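Local coordinates for dTDP-4-dehydrorhamnose reductase (Bacillus anthracis, PDB 3SC6), which catalyses the NADP-dependent interconversion of dTDP-4-dehydrorhamnose and dTDP-rhamnose, the reductase step of dTDP-L-rhamnose biosynthesis, at residues R152-Y157 with S255-N260; P188-D193 with E278-E283; A224-S229 with S272-L277. All coordinates share one frame; numbering follows the deposited sequence.

Interaction 1. Residues R152-Y157 with S255-N260; sequences RTSWLY and SIFQHN. With NAP (NADP nicotinamide-adenine-dinucleotide phosphate), chain G.
F257 brings CE2 and CZ of its ring up to R152 and T153. With CG anti to the carbonyl carbon (chi1 -62°), the ring points from the loop into the strand: CZ meets CB of R152 at 3.8 Å, while CE2 lies 3.8 Å from C of T153, which sits at the ring edge, close to its plane. S154 adds its hydroxyl from an oblique direction, OG standing 4.0 Å from CE2 of F257. The contact is van der Waals packing, with no clear hydrogen bond between the segments. R152 takes part through its carbonyl oxygen and CB; the extended remainder of the side chain carries the guanidinium away to a salt bridge with E138 and a hydrogen bond to H211.

W155 makes the second meeting, with S255. NE1 of its indole is 3.1 Å from OG of S255, a hydroxyl that hydrogen-bonds to the carbonyl of I185. W155 has positive phi and psi (50° and 49°), a kink that interrupts the strand.

T153, S154 and W155, which meet the loop, also belong to the NADP pocket, as does L156. T153 O comes within 3.4 Å of C5N of the nicotinamide and L156 N within 3.3 Å of its amide N7N; T153 and S154 lie between F257 and the cofactor ring. Y130 and K134, the YxxxK pair of this reductase family, also hydrogen-bond to NADP.

Strand 148-157 runs between strands 100-106 and 185-190 in the Rossmann-type sheet. The loop ahead of helix 260-264 packs beside it, F257 meeting the ring of H211 from strand 208-211, while W155 stacks on W220 of helix 220-231.

Interaction 2. Residues P188-D193 with E278-E283; sequences PTYVAD and ERFFIE
Y190 and F280 form a T-shaped aromatic pair, the edge of the phenylalanine directed at the face of the tyrosine with centroids 5.7 Å apart and planes at 80°. The closest carbons are CE1 of Y190 and CD1 of F280, 3.8 Å apart. Both side chains leave their backbones with CG anti to N, and CA of F280 also lies over a face of the Y190 ring, so the tyrosine rests against the helix itself as well as its side chain.

Hydrogen bonding takes over at the phenol. Y190 OH donates to OE1 of E283 at 2.7 Å, reaching the carboxylate from 37° above its plane. K159 forms a salt bridge with this OE1, and its NZ is hydrogen-bonded to Y190 OH, which ties the strand, the helix and a lysine together.

The contact sits where strand 185-190 passes into helix 191-202, with Y190 as the N-cap residue; helix 273-283, the last of the chain, packs against that junction.

Charged groups complete it. R279 bends at chi3 (65°) to place its guanidinium between two acids: NH1 forms a salt bridge with OD1 of D193, although the modelled length is doubtfully short, and NH2 bridges to OE2 of E283 at 2.7 Å, on the syn side of the carboxylate. CB of A192 lies beside the same guanidinium, obliquely to its plane and nearest NH1 of R279.

Interaction 3. Residues A224-S229 with S272-L277; sequences AKKIFS and SWEEGL
Two neighbouring helices, 220-231 and 273-283, pack side by side here toward the periphery of the fold. Their local axes run in broadly the same direction, crossing at -37° with a closest approach of 11.1 Å, and side chains from both helices fill the interface.

K226 spans much of it. With CG anti to the backbone N (chi1 -177°) and a bend at chi3, the lysine lays its methylenes against the indole of W273, CD coming within 3.7 Å of CH2, then carries its ammonium onward to E274. The approach to the indole is oblique, and the contact is an apolar one made by the aliphatic stem. NZ of K226 forms a salt bridge with OE2 of E274, a rather long one at 3.4 Å. The glutamate in turn lies over the same indole, its CG above the ring centre, so lysine and glutamate both pack on W273.

On the buried side, I227 and L277 make an apolar contact. They cross at about a right angle, CG1 of the isoleucine 3.9 Å from CD2 of the leucine. V165 of helix 164-172 touches both residues, making this a three-helix meeting point.

W273 and E274 stand in the first turn of helix 273-283, just after the N-cap. There S272 closes the helix start with its hydroxyl, OG accepting from N of E275 at 3.0 Å with an N-H...O angle of 144°.

Interaction 1 lies nearest the centre of the chain and is fully buried: a loop pressed on a sheet strand beside the nicotinamide, with van der Waals contacts and no clear hydrogen bond between the segments. Interactions 2 and 3 lie farther out and share helix 273-283, which packs on both helix 220-231 and the strand-to-helix junction at 188-193 through overlapping turns. Both combine buried apolar groups with charged ones, of which R279, E283, K226 and E274 are partly exposed, but interaction 2 has the richer network of hydrogen bonds and salt bridges. Interactions 1 and 2 also connect directly, because strands 148-157 and 185-190 are neighbours: W155 O and T189 N lie 2.8 Å apart, probably hydrogen-bonded. Y157 OH reaches CA of L277, bringing interaction 3 against the same sheet.

Interaction 1. Residues R152-Y157 with S255-N260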
loop_
_atom_site.group_PDB
_atom_site.type_symbol
_atom_site.label_atom_id
_atom_site.label_comp_id
_atom_site.label_asym_id
_atom_site.label_seq_id
_atom_site.Cartn_x
_atom_site.Cartn_y
_atom_site.Cartn_z
ATOM N N ARG A 152 -7.026 0.431 1.401
ATOM C CA ARG A 152 -6.061 0.410 2.491
ATOM C C ARG A 152 -5.358 -0.935 2.494
ATOM O O ARG A 152 -6.010 -1.979 2.419
ATOM C CB ARG A 152 -6.783 0.607 3.815
ATOM C CG ARG A 152 -7.443 1.948 3.947
ATOM C CD ARG A 152 -8.339 2.004 5.148
ATOM N NE ARG A 152 -8.975 3.307 5.275
ATOM C CZ ARG A 152 -9.946 3.582 6.135
ATOM N NH1 ARG A 152 -10.453 2.622 6.898
ATOM N NH2 ARG A 152 -10.462 4.802 6.186
ATOM N N THR A 153 -4.031 -0.904 2.570
ATOM C CA THR A 153 -3.233 -2.118 2.590
ATOM C C THR A 153 -2.205 -1.956 3.709
ATOM O O THR A 153 -2.223 -0.942 4.408
ATOM C CB THR A 153 -2.529 -2.358 1.256
ATOM O OG1 THR A 153 -1.882 -3.636 1.275
ATOM C CG2 THR A 153 -1.521 -1.249 0.972
ATOM N N SER A 154 -1.311 -2.933 3.878
ATOM C CA SER A 154 -0.293 -2.860 4.937
ATOM C C SER A 154 0.842 -3.861 4.761
ATOM O O SER A 154 0.639 -4.929 4.176
ATOM C CB SER A 154 -0.952 -3.157 6.279
ATOM O OG SER A 154 -1.515 -4.462 6.278
ATOM N N TRP A 155 2.038 -3.523 5.265
ATOM C CA TRP A 155 3.179 -4.438 5.157
ATOM C C TRP A 155 3.317 -4.908 3.724
ATOM O O TRP A 155 3.453 -6.098 3.446
ATOM C CB TRP A 155 2.919 -5.602 6.110
ATOM C CG TRP A 155 3.025 -5.225 7.563
ATOM C CD1 TRP A 155 2.418 -4.176 8.188
ATOM C CD2 TRP A 155 3.565 -6.042 8.611
ATOM N NE1 TRP A 155 2.684 -4.204 9.532
ATOM C CE2 TRP A 155 3.364 -5.354 9.823
ATOM C CE3 TRP A 155 4.244 -7.263 8.633
ATOM C CZ2 TRP A 155 3.815 -5.845 11.043
ATOM C CZ3 TRP A 155 4.695 -7.746 9.846
ATOM C CH2 TRP A 155 4.476 -7.039 11.036
ATOM N N LEU A 156 3.286 -3.940 2.819
ATOM C CA LEU A 156 3.386 -4.189 1.397
ATOM C C LEU A 156 4.839 -4.413 0.965
ATOM O O LEU A 156 5.742 -3.721 1.433
ATOM C CB LEU A 156 2.786 -2.988 0.658
ATOM C CG LEU A 156 2.658 -3.027 -0.859
ATOM C CD1 LEU A 156 1.775 -4.189 -1.278
ATOM C CD2 LEU A 156 2.074 -1.717 -1.352
ATOM N N TYR A 157 5.056 -5.393 0.086
ATOM C CA TYR A 157 6.395 -5.707 -0.418
ATOM C C TYR A 157 6.239 -6.338 -1.795
ATOM O O TYR A 157 5.313 -7.122 -2.013
ATOM C CB TYR A 157 7.127 -6.679 0.505
ATOM C CG TYR A 157 6.517 -8.058 0.564
ATOM C CD1 TYR A 157 5.499 -8.357 1.454
ATOM C CD2 TYR A 157 6.984 -9.070 -0.264
ATOM C CE1 TYR A 157 4.948 -9.629 1.504
ATOM C CE2 TYR A 157 6.448 -10.337 -0.222
ATOM C CZ TYR A 157 5.431 -10.617 0.659
ATOM O OH TYR A 157 4.901 -11.886 0.695
ATOM N N SER A 255 -1.639 -4.460 13.604
ATOM C CA SER A 255 -2.059 -3.837 12.350
ATOM C C SER A 255 -2.718 -4.883 11.453
ATOM O O SER A 255 -2.096 -5.421 10.537
ATOM C CB SER A 255 -0.862 -3.204 11.641
ATOM O OG SER A 255 0.142 -4.161 11.340
ATOM N N ILE A 256 -3.987 -5.163 11.731
ATOM C CA ILE A 256 -4.750 -6.146 10.973
ATOM C C ILE A 256 -6.102 -5.584 10.560
ATOM O O ILE A 256 -6.714 -4.817 11.305
ATOM C CB ILE A 256 -5.018 -7.403 11.834
ATOM C CG1 ILE A 256 -3.707 -7.992 12.352
ATOM C CG2 ILE A 256 -5.800 -8.444 11.043
ATOM C CD1 ILE A 256 -3.904 -9.213 13.220
ATOM N N PHE A 257 -6.566 -5.959 9.371
ATOM C CA PHE A 257 -7.852 -5.491 8.884
ATOM C C PHE A 257 -8.859 -6.622 8.846
ATOM O O PHE A 257 -8.493 -7.802 8.822
ATOM C CB PHE A 257 -7.797 -5.015 7.427
ATOM C CG PHE A 257 -6.906 -3.850 7.162
ATOM C CD1 PHE A 257 -7.182 -2.615 7.714
ATOM C CD2 PHE A 257 -5.898 -3.945 6.223
ATOM C CE1 PHE A 257 -6.393 -1.524 7.423
ATOM C CE2 PHE A 257 -5.113 -2.858 5.920
ATOM C CZ PHE A 257 -5.364 -1.642 6.520
ATOM N N GLN A 258 -10.135 -6.243 8.836
ATOM C CA GLN A 258 -11.223 -7.193 8.746
ATOM C C GLN A 258 -11.593 -6.962 7.291
ATOM O O GLN A 258 -11.704 -5.817 6.858
ATOM C CB GLN A 258 -12.389 -6.884 9.685
ATOM C CG GLN A 258 -12.019 -6.885 11.154
ATOM C CD GLN A 258 -13.212 -6.672 12.073
ATOM O OE1 GLN A 258 -13.047 -6.470 13.271
ATOM N NE2 GLN A 258 -14.415 -6.710 11.516
ATOM N N HIS A 259 -11.749 -8.032 6.525
ATOM C CA HIS A 259 -12.078 -7.898 5.111
ATOM C C HIS A 259 -13.580 -7.986 4.822
ATOM O O HIS A 259 -14.050 -8.940 4.196
ATOM C CB HIS A 259 -11.295 -8.953 4.325
ATOM C CG HIS A 259 -9.815 -8.887 4.561
ATOM N ND1 HIS A 259 -8.980 -8.053 3.848
ATOM C CD2 HIS A 259 -9.025 -9.541 5.445
ATOM C CE1 HIS A 259 -7.740 -8.200 4.281
ATOM N NE2 HIS A 259 -7.740 -9.097 5.248
ATOM N N ASN A 260 -14.322 -6.970 5.264
ATOM C CA ASN A 260 -15.768 -6.927 5.059
ATOM C C ASN A 260 -16.174 -6.548 3.636
ATOM O O ASN A 260 -16.782 -7.352 2.937
ATOM C CB ASN A 260 -16.431 -5.968 6.051
ATOM C CG ASN A 260 -16.240 -6.391 7.494
ATOM O OD1 ASN A 260 -15.616 -7.413 7.781
ATOM N ND2 ASN A 260 -16.787 -5.607 8.413
HETATM P PA NAP G . 7.004 3.946 -2.602
HETATM O O1A NAP G . 7.612 5.026 -1.741
HETATM O O2A NAP G . 7.914 2.979 -3.328
HETATM O O5B NAP G . 6.032 4.626 -3.690
HETATM C C5B NAP G . 5.678 6.005 -3.635
HETATM C C4B NAP G . 6.179 6.693 -4.900
HETATM O O4B NAP G . 5.634 8.020 -4.983
HETATM C C3B NAP G . 7.702 6.823 -4.918
HETATM O O3B NAP G . 8.268 6.224 -6.087
HETATM C C2B NAP G . 7.956 8.313 -4.922
HETATM O O2B NAP G . 9.093 8.664 -5.708
HETATM C C1B NAP G . 6.659 8.872 -5.492
HETATM N N9A NAP G . 6.487 10.320 -5.192
HETATM C C8A NAP G . 7.010 11.017 -4.166
HETATM N N7A NAP G . 6.634 12.311 -4.283
HETATM C C5A NAP G . 5.882 12.417 -5.395
HETATM C C6A NAP G . 5.186 13.538 -6.070
HETATM N N6A NAP G . 5.235 14.791 -5.557
HETATM N N1A NAP G . 4.498 13.274 -7.204
HETATM C C2A NAP G . 4.453 12.024 -7.707
HETATM N N3A NAP G . 5.083 10.992 -7.108
HETATM C C4A NAP G . 5.796 11.163 -5.965
HETATM O O3 NAP G . 5.955 3.107 -1.705
HETATM P PN NAP G . 4.840 2.119 -2.340
HETATM O O1N NAP G . 4.631 0.980 -1.369
HETATM O O2N NAP G . 5.149 1.841 -3.789
HETATM O O5D NAP G . 3.518 3.028 -2.314
HETATM C C5D NAP G . 2.239 2.461 -2.596
HETATM C C4D NAP G . 1.170 3.066 -1.688
HETATM O O4D NAP G . 0.830 2.145 -0.640
HETATM C C3D NAP G . 1.619 4.361 -1.017
HETATM O O3D NAP G . 0.679 5.406 -1.283
HETATM C C2D NAP G . 1.664 4.054 0.465
HETATM O O2D NAP G . 1.193 5.172 1.218
HETATM C C1D NAP G . 0.769 2.829 0.619
HETATM N N1N NAP G . 1.173 1.936 1.715
HETATM C C2N NAP G . 2.393 1.371 1.711
HETATM C C3N NAP G . 2.790 0.520 2.741
HETATM C C7N NAP G . 4.164 -0.094 2.709
HETATM O O7N NAP G . 4.933 0.226 1.814
HETATM N N7N NAP G . 4.526 -0.974 3.641
HETATM C C4N NAP G . 1.900 0.254 3.779
HETATM C C5N NAP G . 0.647 0.843 3.758
HETATM C C6N NAP G . 0.303 1.684 2.706
HETATM P P2B NAP G . 10.474 9.109 -5.004
HETATM O O1X NAP G . 11.451 9.123 -6.154
HETATM O O2X NAP G . 10.186 10.471 -4.419
HETATM O O3X NAP G . 10.732 8.038 -3.973
#

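Interaction 2. Residues P188-D193 with E278-E283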
loop_
_atom_site.group_PDB
_atom_site.type_symbol
_atom_site.label_atom_id
_atom_site.label_comp_id
_atom_site.label_asym_id
_atom_site.label_seq_id
_atom_site.Cartn_x
_atom_site.Cartn_y
_atom_site.Cartn_z
ATOM N N PRO A 188 1.653 -9.344 6.207
ATOM C CA PRO A 188 2.433 -9.088 5.001
ATOM C C PRO A 188 1.576 -9.185 3.752
ATOM O O PRO A 188 0.867 -10.170 3.569
ATOM C CB PRO A 188 3.475 -10.210 5.010
ATOM C CG PRO A 188 3.581 -10.629 6.427
ATOM C CD PRO A 188 2.254 -10.390 7.051
ATOM N N THR A 189 1.648 -8.171 2.898
ATOM C CA THR A 189 0.871 -8.153 1.670
ATOM C C THR A 189 1.752 -8.048 0.433
ATOM O O THR A 189 2.465 -7.063 0.253
ATOM C CB THR A 189 -0.115 -6.980 1.664
ATOM O OG1 THR A 189 -1.021 -7.116 2.766
ATOM C CG2 THR A 189 -0.896 -6.952 0.370
ATOM N N TYR A 190 1.693 -9.070 -0.415
ATOM C CA TYR A 190 2.481 -9.090 -1.644
ATOM C C TYR A 190 1.784 -8.371 -2.796
ATOM O O TYR A 190 0.690 -8.741 -3.212
ATOM C CB TYR A 190 2.895 -10.524 -2.005
ATOM C CG TYR A 190 3.557 -10.662 -3.356
ATOM C CD1 TYR A 190 4.528 -9.768 -3.773
ATOM C CD2 TYR A 190 3.305 -11.767 -4.158
ATOM C CE1 TYR A 190 5.150 -9.908 -4.999
ATOM C CE2 TYR A 190 3.939 -11.927 -5.374
ATOM C CZ TYR A 190 4.858 -10.993 -5.789
ATOM O OH TYR A 190 5.489 -11.142 -6.996
ATOM N N VAL A 191 2.448 -7.326 -3.285
ATOM C CA VAL A 191 1.956 -6.494 -4.386
ATOM C C VAL A 191 1.186 -7.250 -5.464
ATOM O O VAL A 191 0.133 -6.801 -5.895
ATOM C CB VAL A 191 3.116 -5.719 -5.051
ATOM C CG1 VAL A 191 2.622 -4.944 -6.252
ATOM C CG2 VAL A 191 3.784 -4.783 -4.045
ATOM N N ALA A 192 1.701 -8.390 -5.907
ATOM C CA ALA A 192 1.014 -9.163 -6.942
ATOM C C ALA A 192 -0.421 -9.486 -6.544
ATOM O O ALA A 192 -1.322 -9.383 -7.375
ATOM C CB ALA A 192 1.770 -10.426 -7.269
ATOM N N ASP A 193 -0.634 -9.885 -5.288
ATOM C CA ASP A 193 -1.987 -10.207 -4.808
ATOM C C ASP A 193 -2.845 -8.940 -4.719
ATOM O O ASP A 193 -4.052 -8.976 -4.977
ATOM C CB ASP A 193 -1.962 -10.927 -3.450
ATOM C CG ASP A 193 -1.295 -12.298 -3.511
ATOM O OD1 ASP A 193 -0.932 -12.749 -4.617
ATOM O OD2 ASP A 193 -1.157 -12.940 -2.445
ATOM N N GLU A 278 4.852 -17.206 -0.846
ATOM C CA GLU A 278 5.294 -18.299 -1.699
ATOM C C GLU A 278 5.462 -17.832 -3.128
ATOM O O GLU A 278 6.524 -18.006 -3.727
ATOM C CB GLU A 278 4.290 -19.457 -1.719
ATOM C CG GLU A 278 4.016 -20.129 -0.394
ATOM C CD GLU A 278 3.037 -21.288 -0.535
ATOM O OE1 GLU A 278 2.659 -21.616 -1.683
ATOM O OE2 GLU A 278 2.657 -21.880 0.497
ATOM N N ARG A 279 4.411 -17.219 -3.667
ATOM C CA ARG A 279 4.437 -16.741 -5.046
ATOM C C ARG A 279 5.501 -15.655 -5.268
ATOM O O ARG A 279 5.845 -15.345 -6.407
ATOM C CB ARG A 279 3.017 -16.368 -5.528
ATOM C CG ARG A 279 2.923 -16.030 -7.017
ATOM C CD ARG A 279 1.466 -15.994 -7.526
ATOM N NE ARG A 279 0.596 -14.952 -6.981
ATOM C CZ ARG A 279 0.357 -13.779 -7.573
ATOM N NH1 ARG A 279 -0.464 -12.905 -7.004
ATOM N NH2 ARG A 279 0.914 -13.480 -8.743
ATOM N N PHE A 280 6.033 -15.102 -4.179
ATOM C CA PHE A 280 7.073 -14.086 -4.277
ATOM C C PHE A 280 8.362 -14.734 -4.763
ATOM O O PHE A 280 8.993 -14.247 -5.700
ATOM C CB PHE A 280 7.329 -13.405 -2.937
ATOM C CG PHE A 280 8.496 -12.471 -2.966
ATOM C CD1 PHE A 280 8.342 -11.154 -3.350
ATOM C CD2 PHE A 280 9.760 -12.921 -2.618
ATOM C CE1 PHE A 280 9.427 -10.297 -3.386
ATOM C CE2 PHE A 280 10.849 -12.072 -2.648
ATOM C CZ PHE A 280 10.683 -10.757 -3.032
ATOM N N PHE A 281 8.761 -15.826 -4.112
ATOM C CA PHE A 281 9.979 -16.536 -4.502
ATOM C C PHE A 281 9.817 -17.170 -5.875
ATOM O O PHE A 281 10.750 -17.173 -6.674
ATOM C CB PHE A 281 10.359 -17.621 -3.485
ATOM C CG PHE A 281 10.725 -17.092 -2.122
ATOM C CD1 PHE A 281 12.037 -16.739 -1.834
ATOM C CD2 PHE A 281 9.773 -16.977 -1.121
ATOM C CE1 PHE A 281 12.385 -16.262 -0.582
ATOM C CE2 PHE A 281 10.117 -16.501 0.134
ATOM C CZ PHE A 281 11.423 -16.143 0.402
ATOM N N ILE A 282 8.628 -17.706 -6.143
ATOM C CA ILE A 282 8.339 -18.350 -7.426
ATOM C C ILE A 282 8.535 -17.405 -8.606
ATOM O O ILE A 282 9.123 -17.781 -9.623
ATOM C CB ILE A 282 6.893 -18.903 -7.478
ATOM C CG1 ILE A 282 6.690 -19.986 -6.416
ATOM C CG2 ILE A 282 6.604 -19.495 -8.845
ATOM C CD1 ILE A 282 5.291 -20.574 -6.403
ATOM N N GLU A 283 8.057 -16.174 -8.457
ATOM C CA GLU A 283 8.166 -15.171 -9.514
ATOM C C GLU A 283 9.518 -14.443 -9.583
ATOM O O GLU A 283 9.908 -13.975 -10.652
ATOM C CB GLU A 283 7.020 -14.164 -9.390
ATOM C CG GLU A 283 5.640 -14.797 -9.547
ATOM C CD GLU A 283 4.502 -13.801 -9.406
ATOM O OE1 GLU A 283 4.763 -12.626 -9.083
ATOM O OE2 GLU A 283 3.338 -14.202 -9.611
#

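Interaction 3. Residues A224-S229 with S272-L277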
loop_
_atom_site.group_PDB
_atom_site.type_symbol
_atom_site.label_atom_id
_atom_site.label_comp_id
_atom_site.label_asym_id
_atom_site.label_seq_id
_atom_site.Cartn_x
_atom_site.Cartn_y
_atom_site.Cartn_z
ATOM N N ALA A 224 9.959 -13.376 9.547
ATOM C CA ALA A 224 11.378 -13.548 9.278
ATOM C C ALA A 224 11.711 -15.037 9.203
ATOM O O ALA A 224 12.311 -15.486 8.228
ATOM C CB ALA A 224 12.211 -12.867 10.350
ATOM N N LYS A 225 11.315 -15.800 10.224
ATOM C CA LYS A 225 11.584 -17.243 10.240
ATOM C C LYS A 225 11.098 -17.934 8.987
ATOM O O LYS A 225 11.847 -18.668 8.341
ATOM C CB LYS A 225 10.913 -17.955 11.423
ATOM C CG LYS A 225 11.396 -17.608 12.811
ATOM C CD LYS A 225 10.618 -18.455 13.827
ATOM C CE LYS A 225 11.067 -18.227 15.254
ATOM N NZ LYS A 225 12.489 -18.595 15.475
ATOM N N LYS A 226 9.838 -17.703 8.646
ATOM C CA LYS A 226 9.263 -18.330 7.472
ATOM C C LYS A 226 9.901 -17.876 6.148
ATOM O O LYS A 226 9.804 -18.582 5.144
ATOM C CB LYS A 226 7.734 -18.240 7.499
ATOM C CG LYS A 226 7.056 -18.940 6.335
ATOM C CD LYS A 226 5.554 -19.070 6.534
ATOM C CE LYS A 226 5.233 -19.960 7.751
ATOM N NZ LYS A 226 3.770 -20.130 7.970
ATOM N N ILE A 227 10.556 -16.717 6.140
ATOM C CA ILE A 227 11.211 -16.257 4.920
ATOM C C ILE A 227 12.410 -17.174 4.700
ATOM O O ILE A 227 12.686 -17.593 3.575
ATOM C CB ILE A 227 11.673 -14.787 4.989
ATOM C CG1 ILE A 227 10.463 -13.856 5.064
ATOM C CG2 ILE A 227 12.461 -14.421 3.742
ATOM C CD1 ILE A 227 10.820 -12.385 5.124
ATOM N N PHE A 228 13.105 -17.504 5.791
ATOM C CA PHE A 228 14.268 -18.381 5.711
ATOM C C PHE A 228 13.821 -19.816 5.487
ATOM O O PHE A 228 14.573 -20.625 4.954
ATOM C CB PHE A 228 15.138 -18.298 6.969
ATOM C CG PHE A 228 15.644 -16.916 7.266
ATOM C CD1 PHE A 228 16.252 -16.167 6.281
ATOM C CD2 PHE A 228 15.572 -16.396 8.544
ATOM C CE1 PHE A 228 16.725 -14.897 6.545
ATOM C CE2 PHE A 228 16.056 -15.132 8.820
ATOM C CZ PHE A 228 16.635 -14.381 7.817
ATOM N N SER A 229 12.600 -20.131 5.909
ATOM C CA SER A 229 12.062 -21.471 5.737
ATOM C C SER A 229 11.959 -21.759 4.240
ATOM O O SER A 229 12.440 -22.792 3.774
ATOM C CB SER A 229 10.694 -21.598 6.407
ATOM O OG SER A 229 10.170 -22.905 6.248
ATOM N N SER A 272 -3.394 -16.136 1.959
ATOM C CA SER A 272 -2.757 -15.887 3.246
ATOM C C SER A 272 -1.394 -15.256 2.989
ATOM O O SER A 272 -0.827 -15.425 1.912
ATOM C CB SER A 272 -2.596 -17.187 4.024
ATOM O OG SER A 272 -1.793 -18.098 3.300
ATOM N N TRP A 273 -0.877 -14.519 3.969
ATOM C CA TRP A 273 0.426 -13.872 3.823
ATOM C C TRP A 273 1.465 -14.947 3.566
ATOM O O TRP A 273 2.426 -14.748 2.822
ATOM C CB TRP A 273 0.799 -13.080 5.081
ATOM C CG TRP A 273 0.929 -13.918 6.326
ATOM C CD1 TRP A 273 -0.045 -14.186 7.243
ATOM C CD2 TRP A 273 2.103 -14.598 6.780
ATOM N NE1 TRP A 273 0.450 -14.988 8.242
ATOM C CE2 TRP A 273 1.768 -15.254 7.981
ATOM C CE3 TRP A 273 3.406 -14.717 6.287
ATOM C CZ2 TRP A 273 2.689 -16.015 8.697
ATOM C CZ3 TRP A 273 4.318 -15.472 6.999
ATOM C CH2 TRP A 273 3.955 -16.111 8.191
ATOM N N GLU A 274 1.238 -16.092 4.196
ATOM C CA GLU A 274 2.104 -17.251 4.087
ATOM C C GLU A 274 2.123 -17.701 2.639
ATOM O O GLU A 274 3.172 -18.000 2.073
ATOM C CB GLU A 274 1.536 -18.365 4.968
ATOM C CG GLU A 274 1.412 -17.962 6.430
ATOM C CD GLU A 274 0.762 -19.013 7.296
ATOM O OE1 GLU A 274 0.335 -20.059 6.760
ATOM O OE2 GLU A 274 0.657 -18.779 8.521
ATOM N N GLU A 275 0.935 -17.729 2.050
ATOM C CA GLU A 275 0.746 -18.135 0.669
ATOM C C GLU A 275 1.157 -17.021 -0.301
ATOM O O GLU A 275 1.589 -17.290 -1.422
ATOM C CB GLU A 275 -0.713 -18.537 0.478
ATOM C CG GLU A 275 -1.079 -19.023 -0.888
ATOM C CD GLU A 275 -2.525 -19.460 -0.954
ATOM O OE1 GLU A 275 -2.973 -19.869 -2.045
ATOM O OE2 GLU A 275 -3.211 -19.400 0.092
ATOM N N GLY A 276 1.022 -15.771 0.136
ATOM C CA GLY A 276 1.391 -14.626 -0.692
ATOM C C GLY A 276 2.899 -14.570 -0.851
ATOM O O GLY A 276 3.413 -14.158 -1.893
ATOM N N LEU A 277 3.601 -14.995 0.198
ATOM C CA LEU A 277 5.058 -15.016 0.214
ATOM C C LEU A 277 5.600 -16.116 -0.698
ATOM O O LEU A 277 6.684 -15.981 -1.259
ATOM C CB LEU A 277 5.558 -15.229 1.646
ATOM C CG LEU A 277 7.071 -15.277 1.882
ATOM C CD1 LEU A 277 7.755 -14.008 1.388
ATOM C CD2 LEU A 277 7.357 -15.497 3.356
#